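Local coordinates for ABC transporter substrate-binding protein (Rhizobium radiobacter, PDB 6TFX) that binds the opine mannopinic acid and serves as the solute-binding protein of an ABC importer for mannityl-opines, at residues Lys282-Glu286 / Arg287-Ala291; Gly341-Ser344 / Leu345-Ile349; Ser294-Pro297 / Ser298-Gly302; Arg210-Ala213 / Phe214-Gly217. All coordinates share one frame; numbering follows the deposited sequence.

Contact 1 of 4, residues Lys282-Glu286 / Arg287-Ala291; sequences KYRGE and RVNRA. With N72 ((2~{R})-2-[[(3~{R},4~{R},5~{S})-3,4,5,6-tetrakis(oxidanyl)-2-oxidanylidene-hexyl]amino]pentanedioic acid), chain C.
Asn289 grips the carbonyl oxygen of Gly285 twice, ND2 reaching Gly285 O at 2.9 Å and its backbone N meeting the same oxygen at 3.0 Å. The ND2 bond is nearly straight (160°), arrives on a lone pair and lies in the amide plane of Asn289. A second acceptor of ND2, Gln226 O, further fixes the rotation of this amide. Its other end, OD1, takes a bond from a water at 2.7 Å; the water in turn accepts from Arg284 NH1. That nitrogen also donates to the hydroxyl OAB of mannopinic acid, 2.8 Å from NH1 and at the guanidinium edge, so Asn289 acts as a water-linked second shell to a ligand-pocket arginine. Gly285, with positive phi, ends helix 277-284, and the turn that follows leads into strand 289-291, which pairs with strand 454-467. Across this turn Arg290 NE donates to Glu286 O at 2.8 Å, with NH2 adding a weak bond; a bend at chi2 (-70°) folds the arginine back over the turn. Beyond these bonds, Arg284 CB lies 3.3 Å from Asn289 ND2, their side chains crossing at about a right angle, and Glu286 CA makes a C-H...O contact with Asn289 O.

Contact 2 of 4, residues Gly341-Ser344 / Leu345-Ile349; sequences GLES and LAQLI. With N72 ((2~{R})-2-[[(3~{R},4~{R},5~{S})-3,4,5,6-tetrakis(oxidanyl)-2-oxidanylidene-hexyl]amino]pentanedioic acid), chain C.
Four successive backbone bonds join Gly341-Ser344 to Leu345-Ile349 as a continuous alpha-helix: Leu345 N to Gly341 O (3.0 Å), Ala346 N to Leu342 O, Gln347 N to Glu343 O and Leu348 N to Ser344 O. The first of these carbonyls has further partners. Gly341 O accepts from Arg284 NH2, and the ligand hydroxyl OAB lies 3.0 Å from Gly341 O in a weak, unsettled bond. Ser344 OG, held between the backbone N and the carbonyl carbon (chi1 60°), turns back toward the helix start, where Pro340 O and Gly341 O both lie within reach of its one proton, and Arg284 NH2 donates weakly to it. This is the N-terminal end of the helix in the beta-alpha-beta unit formed by strand 330-337, helix 340-353 and strand 358-365, and it borders the mannopinic acid pocket. Gly341 has no side chain, and its CA comes within 3.4 Å of the ligand oxygen OAC; Leu342 sets CG and CD2 each 3.8 Å from the ligand carbon CAG. Van der Waals contacts follow the same one-turn spacing. On the outer side Glu343 and Gln347 run side by side and point the same way, CG of Glu343 3.7 Å from NE2 of Gln347, with carboxylate and amide planes only 8° apart. Leu345 rests CB 3.4 Å from Gly341 O, while its side chain, like that of Leu348, packs on Ile280 and Arg284 of helix 277-284.

Contact 3 of 4, residues Ser294-Pro297 / Ser298-Gly302; sequences SVIP and SNNLG
The side-chain amide of Asn300 reaches back three residues to the backbone, ND2 donating to Pro297 O at 3.0 Å. The N-H points almost straight at the oxygen (162°), and that oxygen lies close to the amide plane. At the carbonyl the approach is more slanted: the donor stands 34° out of the carbonyl plane. The same nitrogen is laid against the proline ring, 3.3 Å from Pro297 CD, so one atom of the amide both bonds to the proline carbonyl and packs on the pyrrolidine. On another side of Asn300, Ile296 supplies its delta methyl, CD1 lying 3.7 Å from Asn300 CB. Ile296 gets there with CG1 set between the backbone N and the carbonyl carbon (chi1 75°), which carries CD1 to Asn300 CB.

The intervening backbone is tightened by an inverse gamma turn centred on Asn299, in which Asn300 N makes a weak bond to Ser298 O at 3.1 Å. The bond from Asn300 to Pro297 closes a compact turn in a loop without regular helix or strand. Ser298 directs OG to Glu459 OE2 on strand 454-467, and Gly302, at positive phi, lets the chain turn again beyond Leu301. Around this loop, helix 392-400 receives Ile296 on Ala392, Tyr395 and Leu396 and Pro297 on Tyr395; Pro297 also touches Leu250 of strand 240-255, while Leu301 reaches Ile438 and Trp441 of helix 434-450.

Contact 4 of 4, residues Arg210-Ala213 / Phe214-Gly217; sequences RDLA and FESG
The Phe214 ring leads away from the preceding turn, while Glu215 lays its side chain back against it. With CG anti to the backbone N (chi1 -176°), the ring swings off the helix, where Lys467 makes a cation-pi contact with it; only CB stays near the first segment, 3.6 Å from Asp211 O. The Glu215 carboxylate instead lies back along the helix, with OE2 3.6 Å from Asp211 O and CG 3.4 Å from Leu212 O. Backbone bonds run beneath: Phe214 N to Arg210 O at 3.0 Å, Glu215 N to Asp211 O and Ser216 N to Leu212 O. Helix 207-215 then finishes in a Schellman motif, Gly217 taking positive phi. Ser216 OG stands 3.0 Å from Leu212 O and 3.1 Å from Ala213 O, and also bonds to Glu218 OE2; its single proton cannot serve all three at once. The end of the Arg210 side chain leads away from the turn and is bonded to Leu204 O and Gln223 O. Asp211 OD2 and Glu215 OE2 are like charges 6.1 Å apart, without contact, and Glu222 of strand 221-223 brings a third acid close to Asp211 OD1. The bond from Trp230 NE1 to Asp211 OD1 probably eases that second crowding, and the Asp211-Glu222 pair may hold a proton more readily than either acid alone.

How the contacts relate
Along the chain the order is contact 4, contact 1, contact 3, contact 2. Each is local, closing only a helical turn or a tight bend, and they follow in series, with none nested or crossed. Contact 4 ends helix 207-215, far from the others in sequence, though its nearest atoms come within about 7 Å of contact 2. Contact 1 turns helix 277-284 into strand 289-291, and contact 3 shapes the loop soon after that strand, with centres about 17 Å apart. Helix 340-353 of contact 2 then returns against contact 1, and these two meet directly at the mannopinic acid, tying a beta-alpha-beta helix to the end of helix 277-284.

Contact 1 of 4, residues Lys282-Glu286 / Arg287-Ala291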
loop_
_atom_site.group_PDB
_atom_site.type_symbol
_atom_site.label_atom_id
_atom_site.label_comp_id
_atom_site.label_asym_id
_atom_site.label_seq_id
_atom_site.Cartn_x
_atom_site.Cartn_y
_atom_site.Cartn_z
ATOM N N LYS A 282 2.364 7.933 -21.415
ATOM C CA LYS A 282 1.723 8.749 -22.473
ATOM C C LYS A 282 0.374 8.155 -22.857
ATOM O O LYS A 282 -0.603 8.884 -22.979
ATOM C CB LYS A 282 2.619 8.825 -23.722
ATOM C CG LYS A 282 3.391 10.138 -23.828
ATOM C CD LYS A 282 3.928 10.390 -25.240
ATOM C CE LYS A 282 5.305 9.810 -25.492
ATOM N NZ LYS A 282 6.384 10.618 -24.861
ATOM N N TYR A 283 0.310 6.818 -22.994
ATOM C CA TYR A 283 -0.925 6.111 -23.359
ATOM C C TYR A 283 -1.984 6.239 -22.265
ATOM O O TYR A 283 -3.141 6.587 -22.554
ATOM C CB TYR A 283 -0.624 4.627 -23.636
ATOM C CG TYR A 283 -1.869 3.783 -23.797
ATOM C CD1 TYR A 283 -2.653 3.872 -24.945
ATOM C CD2 TYR A 283 -2.264 2.892 -22.804
ATOM C CE1 TYR A 283 -3.832 3.142 -25.071
ATOM C CE2 TYR A 283 -3.438 2.149 -22.923
ATOM C CZ TYR A 283 -4.205 2.258 -24.072
ATOM O OH TYR A 283 -5.345 1.502 -24.226
ATOM N N ARG A 284 -1.599 5.922 -21.008
ATOM C CA ARG A 284 -2.549 5.967 -19.883
ATOM C C ARG A 284 -2.961 7.380 -19.503
ATOM O O ARG A 284 -4.099 7.574 -19.090
ATOM C CB ARG A 284 -2.002 5.223 -18.666
ATOM C CG ARG A 284 -1.993 3.716 -18.881
ATOM C CD ARG A 284 -1.477 2.980 -17.651
ATOM N NE ARG A 284 -2.116 1.670 -17.561
ATOM C CZ ARG A 284 -2.069 0.876 -16.490
ATOM N NH1 ARG A 284 -1.364 1.231 -15.418
ATOM N NH2 ARG A 284 -2.728 -0.279 -16.485
ATOM N N GLY A 285 -2.052 8.341 -19.654
ATOM C CA GLY A 285 -2.328 9.757 -19.387
ATOM C C GLY A 285 -1.443 10.317 -18.294
ATOM O O GLY A 285 -1.330 9.724 -17.206
ATOM N N GLU A 286 -0.841 11.489 -18.567
ATOM C CA GLU A 286 0.132 12.130 -17.677
ATOM C C GLU A 286 -0.440 12.791 -16.419
ATOM O O GLU A 286 0.341 13.105 -15.518
ATOM C CB GLU A 286 1.004 13.137 -18.453
ATOM C CG GLU A 286 2.331 12.544 -18.897
ATOM C CD GLU A 286 2.469 12.143 -20.354
ATOM O OE1 GLU A 286 1.441 12.040 -21.064
ATOM O OE2 GLU A 286 3.624 11.924 -20.786
ATOM N N ARG A 287 -1.765 12.968 -16.315
ATOM C CA ARG A 287 -2.359 13.534 -15.089
ATOM C C ARG A 287 -2.278 12.516 -13.927
ATOM O O ARG A 287 -2.039 12.878 -12.764
ATOM C CB ARG A 287 -3.826 13.908 -15.355
ATOM C CG ARG A 287 -4.548 14.516 -14.152
ATOM C CD ARG A 287 -6.011 14.785 -14.451
ATOM N NE ARG A 287 -6.762 15.079 -13.231
ATOM C CZ ARG A 287 -8.083 15.230 -13.180
ATOM N NH1 ARG A 287 -8.815 15.119 -14.282
ATOM N NH2 ARG A 287 -8.680 15.490 -12.025
ATOM N N VAL A 288 -2.459 11.236 -14.260
ATOM C CA VAL A 288 -2.502 10.170 -13.261
ATOM C C VAL A 288 -1.240 9.321 -13.232
ATOM O O VAL A 288 -0.889 8.796 -12.175
ATOM C CB VAL A 288 -3.755 9.298 -13.578
ATOM C CG1 VAL A 288 -3.745 7.956 -12.851
ATOM C CG2 VAL A 288 -5.037 10.084 -13.308
ATOM N N ASN A 289 -0.564 9.208 -14.393
ATOM C CA ASN A 289 0.576 8.294 -14.555
ATOM C C ASN A 289 1.863 8.984 -14.919
ATOM O O ASN A 289 1.865 9.906 -15.727
ATOM C CB ASN A 289 0.249 7.323 -15.695
ATOM C CG ASN A 289 -1.075 6.637 -15.502
ATOM O OD1 ASN A 289 -1.144 5.599 -14.853
ATOM N ND2 ASN A 289 -2.156 7.221 -16.027
ATOM N N ARG A 290 2.977 8.478 -14.386
ATOM C CA ARG A 290 4.279 9.044 -14.733
ATOM C C ARG A 290 5.317 7.947 -14.757
ATOM O O ARG A 290 5.298 7.078 -13.883
ATOM C CB ARG A 290 4.728 10.115 -13.714
ATOM C CG ARG A 290 3.933 11.424 -13.721
ATOM C CD ARG A 290 4.160 12.288 -14.958
ATOM N NE ARG A 290 3.130 13.321 -15.082
ATOM C CZ ARG A 290 3.201 14.528 -14.528
ATOM N NH1 ARG A 290 4.263 14.876 -13.809
ATOM N NH2 ARG A 290 2.214 15.399 -14.691
ATOM N N ALA A 291 6.233 7.987 -15.730
ATOM C CA ALA A 291 7.355 7.041 -15.722
ATOM C C ALA A 291 8.273 7.489 -14.584
ATOM O O ALA A 291 8.384 8.698 -14.329
ATOM C CB ALA A 291 8.106 7.103 -17.039
HETATM O OAB N72 C . -2.164 -0.097 -13.069
HETATM C CAF N72 C . -1.400 -0.418 -11.890
HETATM C CAG N72 C . -2.178 -1.058 -10.692
HETATM O OAC N72 C . -3.558 -0.919 -10.792
HETATM C CAH N72 C . -1.487 -0.756 -9.360
HETATM O OAM N72 C . -0.527 0.224 -9.243
HETATM C CAI N72 C . -2.003 -0.451 -7.968
HETATM O OAD N72 C . -3.239 0.227 -8.032
HETATM C CAJ N72 C . -1.889 -1.638 -7.043
HETATM O OAE N72 C . -1.020 -2.510 -7.302
HETATM C CAK N72 C . -2.867 -1.794 -5.844
HETATM N N N72 C . -2.181 -1.618 -4.586
HETATM C CA N72 C . -2.046 -2.668 -3.649
HETATM C C N72 C . -2.362 -4.070 -4.089
HETATM O O N72 C . -1.639 -5.024 -4.584
HETATM C CB N72 C . -0.747 -2.490 -2.859
HETATM C CG N72 C . -0.098 -3.704 -2.192
HETATM C CD N72 C . 0.718 -3.349 -0.947
HETATM O OE1 N72 C . 0.417 -2.354 -0.211
HETATM O OE2 N72 C . 1.692 -4.074 -0.648
HETATM O OXT N72 C . -3.568 -4.171 -3.800
HETATM O O HOH W 1 0.347 3.425 -14.414
#

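Contact 2 of 4, residues Gly341-Ser344 / Leu345-Ile349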
loop_
_atom_site.group_PDB
_atom_site.type_symbol
_atom_site.label_atom_id
_atom_site.label_comp_id
_atom_site.label_asym_id
_atom_site.label_seq_id
_atom_site.Cartn_x
_atom_site.Cartn_y
_atom_site.Cartn_z
ATOM N N GLY A 341 -6.360 -3.023 -13.180
ATOM C CA GLY A 341 -5.251 -2.118 -13.478
ATOM C C GLY A 341 -3.929 -2.851 -13.658
ATOM O O GLY A 341 -3.160 -2.527 -14.572
ATOM N N LEU A 342 -3.678 -3.881 -12.817
ATOM C CA LEU A 342 -2.459 -4.693 -12.935
ATOM C C LEU A 342 -2.565 -5.630 -14.141
ATOM O O LEU A 342 -1.566 -5.906 -14.823
ATOM C CB LEU A 342 -2.216 -5.548 -11.674
ATOM C CG LEU A 342 -1.618 -4.797 -10.505
ATOM C CD1 LEU A 342 -1.623 -5.667 -9.254
ATOM C CD2 LEU A 342 -0.195 -4.284 -10.817
ATOM N N GLU A 343 -3.764 -6.154 -14.388
ATOM C CA GLU A 343 -3.950 -7.039 -15.525
ATOM C C GLU A 343 -3.704 -6.251 -16.838
ATOM O O GLU A 343 -2.975 -6.732 -17.705
ATOM C CB GLU A 343 -5.357 -7.641 -15.490
ATOM C CG GLU A 343 -5.649 -8.529 -16.688
ATOM C CD GLU A 343 -6.919 -9.329 -16.490
ATOM O OE1 GLU A 343 -8.011 -8.723 -16.597
ATOM O OE2 GLU A 343 -6.824 -10.547 -16.201
ATOM N N SER A 344 -4.288 -5.039 -16.964
ATOM C CA SER A 344 -4.088 -4.248 -18.179
ATOM C C SER A 344 -2.618 -3.826 -18.304
ATOM O O SER A 344 -2.065 -3.903 -19.396
ATOM C CB SER A 344 -5.024 -3.042 -18.210
ATOM O OG SER A 344 -4.780 -2.209 -17.095
ATOM N N LEU A 345 -1.962 -3.472 -17.178
ATOM C CA LEU A 345 -0.534 -3.123 -17.233
ATOM C C LEU A 345 0.298 -4.332 -17.718
ATOM O O LEU A 345 1.167 -4.181 -18.581
ATOM C CB LEU A 345 -0.031 -2.643 -15.864
ATOM C CG LEU A 345 1.436 -2.161 -15.826
ATOM C CD1 LEU A 345 1.725 -1.054 -16.868
ATOM C CD2 LEU A 345 1.761 -1.628 -14.473
ATOM N N ALA A 346 0.010 -5.542 -17.187
ATOM C CA ALA A 346 0.753 -6.740 -17.612
ATOM C C ALA A 346 0.548 -6.987 -19.123
ATOM O O ALA A 346 1.482 -7.386 -19.822
ATOM C CB ALA A 346 0.293 -7.956 -16.804
ATOM N N GLN A 347 -0.669 -6.718 -19.625
ATOM C CA GLN A 347 -0.951 -6.874 -21.060
ATOM C C GLN A 347 -0.167 -5.852 -21.888
ATOM O O GLN A 347 0.293 -6.174 -22.984
ATOM C CB GLN A 347 -2.448 -6.757 -21.341
ATOM C CG GLN A 347 -3.183 -8.023 -20.891
ATOM C CD GLN A 347 -4.661 -7.828 -20.725
ATOM O OE1 GLN A 347 -5.202 -6.735 -20.928
ATOM N NE2 GLN A 347 -5.344 -8.884 -20.319
ATOM N N LEU A 348 0.002 -4.626 -21.373
ATOM C CA LEU A 348 0.802 -3.612 -22.098
ATOM C C LEU A 348 2.261 -4.048 -22.175
ATOM O O LEU A 348 2.884 -3.940 -23.240
ATOM C CB LEU A 348 0.719 -2.254 -21.417
ATOM C CG LEU A 348 -0.657 -1.556 -21.483
ATOM C CD1 LEU A 348 -0.615 -0.264 -20.702
ATOM C CD2 LEU A 348 -1.080 -1.248 -22.945
ATOM N N ILE A 349 2.816 -4.536 -21.044
ATOM C CA ILE A 349 4.208 -5.026 -20.974
ATOM C C ILE A 349 4.375 -6.237 -21.921
ATOM O O ILE A 349 5.374 -6.308 -22.653
ATOM C CB ILE A 349 4.606 -5.404 -19.527
ATOM C CG1 ILE A 349 4.452 -4.209 -18.556
ATOM C CG2 ILE A 349 6.021 -6.021 -19.465
ATOM C CD1 ILE A 349 4.356 -4.662 -17.141
HETATM O OAB N72 C . -2.164 -0.097 -13.069
HETATM C CAF N72 C . -1.400 -0.418 -11.890
HETATM C CAG N72 C . -2.178 -1.058 -10.692
HETATM O OAC N72 C . -3.558 -0.919 -10.792
HETATM C CAH N72 C . -1.487 -0.756 -9.360
HETATM O OAM N72 C . -0.527 0.224 -9.243
HETATM C CAI N72 C . -2.003 -0.451 -7.968
HETATM O OAD N72 C . -3.239 0.227 -8.032
HETATM C CAJ N72 C . -1.889 -1.638 -7.043
HETATM O OAE N72 C . -1.020 -2.510 -7.302
HETATM C CAK N72 C . -2.867 -1.794 -5.844
HETATM N N N72 C . -2.181 -1.618 -4.586
HETATM C CA N72 C . -2.046 -2.668 -3.649
HETATM C C N72 C . -2.362 -4.070 -4.089
HETATM O O N72 C . -1.639 -5.024 -4.584
HETATM C CB N72 C . -0.747 -2.490 -2.859
HETATM C CG N72 C . -0.098 -3.704 -2.192
HETATM C CD N72 C . 0.718 -3.349 -0.947
HETATM O OE1 N72 C . 0.417 -2.354 -0.211
HETATM O OE2 N72 C . 1.692 -4.074 -0.648
HETATM O OXT N72 C . -3.568 -4.171 -3.800
#

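Contact 3 of 4, residues Ser294-Pro297 / Ser298-Gly302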
loop_
_atom_site.group_PDB
_atom_site.type_symbol
_atom_site.label_atom_id
_atom_site.label_comp_id
_atom_site.label_asym_id
_atom_site.label_seq_id
_atom_site.Cartn_x
_atom_site.Cartn_y
_atom_site.Cartn_z
ATOM N N SER A 294 13.650 5.586 -11.237
ATOM C CA SER A 294 14.308 4.821 -10.177
ATOM C C SER A 294 13.398 3.700 -9.724
ATOM O O SER A 294 12.310 3.492 -10.313
ATOM C CB SER A 294 14.743 5.708 -9.006
ATOM O OG SER A 294 15.631 4.971 -8.167
ATOM N N VAL A 295 13.815 2.976 -8.679
ATOM C CA VAL A 295 13.125 1.794 -8.204
ATOM C C VAL A 295 12.320 2.013 -6.921
ATOM O O VAL A 295 11.869 1.045 -6.303
ATOM C CB VAL A 295 14.123 0.618 -8.061
ATOM C CG1 VAL A 295 14.630 0.169 -9.435
ATOM C CG2 VAL A 295 15.291 0.998 -7.134
ATOM N N ILE A 296 12.112 3.275 -6.549
ATOM C CA ILE A 296 11.257 3.682 -5.445
ATOM C C ILE A 296 10.376 4.831 -5.950
ATOM O O ILE A 296 10.762 5.518 -6.901
ATOM C CB ILE A 296 12.040 4.052 -4.159
ATOM C CG1 ILE A 296 12.728 5.436 -4.274
ATOM C CG2 ILE A 296 13.023 2.928 -3.758
ATOM C CD1 ILE A 296 13.443 5.828 -2.976
ATOM N N PRO A 297 9.196 5.052 -5.342
ATOM C CA PRO A 297 8.305 6.127 -5.841
ATOM C C PRO A 297 8.962 7.511 -5.773
ATOM O O PRO A 297 9.793 7.767 -4.896
ATOM C CB PRO A 297 7.082 6.034 -4.928
ATOM C CG PRO A 297 7.058 4.567 -4.477
ATOM C CD PRO A 297 8.554 4.290 -4.244
ATOM N N SER A 298 8.592 8.402 -6.706
ATOM C CA SER A 298 9.257 9.717 -6.808
ATOM C C SER A 298 9.091 10.557 -5.551
ATOM O O SER A 298 9.953 11.393 -5.249
ATOM C CB SER A 298 8.786 10.479 -8.042
ATOM O OG SER A 298 7.413 10.798 -7.900
ATOM N N ASN A 299 7.980 10.333 -4.822
ATOM C CA ASN A 299 7.690 11.073 -3.601
ATOM C C ASN A 299 8.313 10.242 -2.467
ATOM O O ASN A 299 7.622 9.462 -1.790
ATOM C CB ASN A 299 6.162 11.215 -3.460
ATOM C CG ASN A 299 5.591 11.307 -2.068
ATOM O OD1 ASN A 299 4.809 10.439 -1.630
ATOM N ND2 ASN A 299 5.976 12.347 -1.346
ATOM N N ASN A 300 9.631 10.276 -2.400
ATOM C CA ASN A 300 10.408 9.703 -1.325
ATOM C C ASN A 300 11.552 10.619 -1.005
ATOM O O ASN A 300 12.323 10.969 -1.907
ATOM C CB ASN A 300 11.008 8.353 -1.685
ATOM C CG ASN A 300 10.155 7.208 -1.261
ATOM O OD1 ASN A 300 10.243 6.740 -0.140
ATOM N ND2 ASN A 300 9.327 6.731 -2.157
ATOM N N LEU A 301 11.764 10.861 0.293
ATOM C CA LEU A 301 12.999 11.521 0.712
ATOM C C LEU A 301 14.089 10.490 0.334
ATOM O O LEU A 301 13.950 9.306 0.683
ATOM C CB LEU A 301 13.004 11.726 2.246
ATOM C CG LEU A 301 14.346 12.100 2.871
ATOM C CD1 LEU A 301 14.791 13.447 2.387
ATOM C CD2 LEU A 301 14.258 12.135 4.406
ATOM N N GLY A 302 15.109 10.937 -0.406
ATOM C CA GLY A 302 16.181 10.063 -0.872
ATOM C C GLY A 302 16.010 9.539 -2.296
ATOM O O GLY A 302 16.887 8.843 -2.822
#

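Contact 4 of 4, residues Arg210-Ala213 / Phe214-Gly217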
loop_
_atom_site.group_PDB
_atom_site.type_symbol
_atom_site.label_atom_id
_atom_site.label_comp_id
_atom_site.label_asym_id
_atom_site.label_seq_id
_atom_site.Cartn_x
_atom_site.Cartn_y
_atom_site.Cartn_z
ATOM N N ARG A 210 -19.076 -2.194 -12.870
ATOM C CA ARG A 210 -18.897 -1.093 -11.915
ATOM C C ARG A 210 -19.357 0.244 -12.522
ATOM O O ARG A 210 -20.106 0.981 -11.879
ATOM C CB ARG A 210 -17.428 -1.016 -11.461
ATOM C CG ARG A 210 -17.201 -0.167 -10.197
ATOM C CD ARG A 210 -15.710 -0.028 -9.835
ATOM N NE ARG A 210 -14.972 -1.247 -10.148
ATOM C CZ ARG A 210 -13.828 -1.316 -10.815
ATOM N NH1 ARG A 210 -13.181 -0.206 -11.165
ATOM N NH2 ARG A 210 -13.286 -2.493 -11.083
ATOM N N ASP A 211 -18.908 0.550 -13.764
ATOM C CA ASP A 211 -19.284 1.789 -14.471
ATOM C C ASP A 211 -20.813 1.860 -14.664
ATOM O O ASP A 211 -21.406 2.905 -14.404
ATOM C CB ASP A 211 -18.557 1.878 -15.839
ATOM C CG ASP A 211 -17.080 2.287 -15.775
ATOM O OD1 ASP A 211 -16.649 2.825 -14.721
ATOM O OD2 ASP A 211 -16.359 2.088 -16.788
ATOM N N LEU A 212 -21.446 0.729 -15.023
ATOM C CA LEU A 212 -22.893 0.662 -15.228
ATOM C C LEU A 212 -23.633 0.973 -13.927
ATOM O O LEU A 212 -24.582 1.765 -13.943
ATOM C CB LEU A 212 -23.313 -0.696 -15.815
ATOM C CG LEU A 212 -24.794 -0.855 -16.239
ATOM C CD1 LEU A 212 -25.166 0.092 -17.395
ATOM C CD2 LEU A 212 -25.081 -2.295 -16.661
ATOM N N ALA A 213 -23.173 0.387 -12.797
ATOM C CA ALA A 213 -23.774 0.641 -11.479
ATOM C C ALA A 213 -23.627 2.115 -11.071
ATOM O O ALA A 213 -24.553 2.687 -10.515
ATOM C CB ALA A 213 -23.169 -0.275 -10.435
ATOM N N PHE A 214 -22.492 2.747 -11.396
ATOM C CA PHE A 214 -22.294 4.163 -11.082
ATOM C C PHE A 214 -23.188 5.078 -11.941
ATOM O O PHE A 214 -23.791 6.015 -11.408
ATOM C CB PHE A 214 -20.810 4.541 -11.242
ATOM C CG PHE A 214 -20.487 5.957 -10.844
ATOM C CD1 PHE A 214 -20.389 6.312 -9.504
ATOM C CD2 PHE A 214 -20.329 6.950 -11.810
ATOM C CE1 PHE A 214 -20.095 7.623 -9.138
ATOM C CE2 PHE A 214 -20.007 8.259 -11.438
ATOM C CZ PHE A 214 -19.895 8.584 -10.105
ATOM N N GLU A 215 -23.273 4.822 -13.255
ATOM C CA GLU A 215 -24.094 5.668 -14.134
ATOM C C GLU A 215 -25.593 5.496 -13.889
ATOM O O GLU A 215 -26.335 6.462 -14.065
ATOM C CB GLU A 215 -23.730 5.513 -15.625
ATOM C CG GLU A 215 -23.968 4.152 -16.254
ATOM C CD GLU A 215 -23.385 4.020 -17.649
ATOM O OE1 GLU A 215 -24.157 4.115 -18.632
ATOM O OE2 GLU A 215 -22.153 3.826 -17.761
ATOM N N SER A 216 -26.028 4.302 -13.431
ATOM C CA SER A 216 -27.437 4.014 -13.128
ATOM C C SER A 216 -27.897 4.575 -11.768
ATOM O O SER A 216 -29.078 4.466 -11.431
ATOM C CB SER A 216 -27.704 2.514 -13.199
ATOM O OG SER A 216 -27.045 1.831 -12.146
ATOM N N GLY A 217 -26.972 5.151 -11.008
ATOM C CA GLY A 217 -27.245 5.724 -9.696
ATOM C C GLY A 217 -27.221 4.732 -8.549
ATOM O O GLY A 217 -27.678 5.057 -7.453
#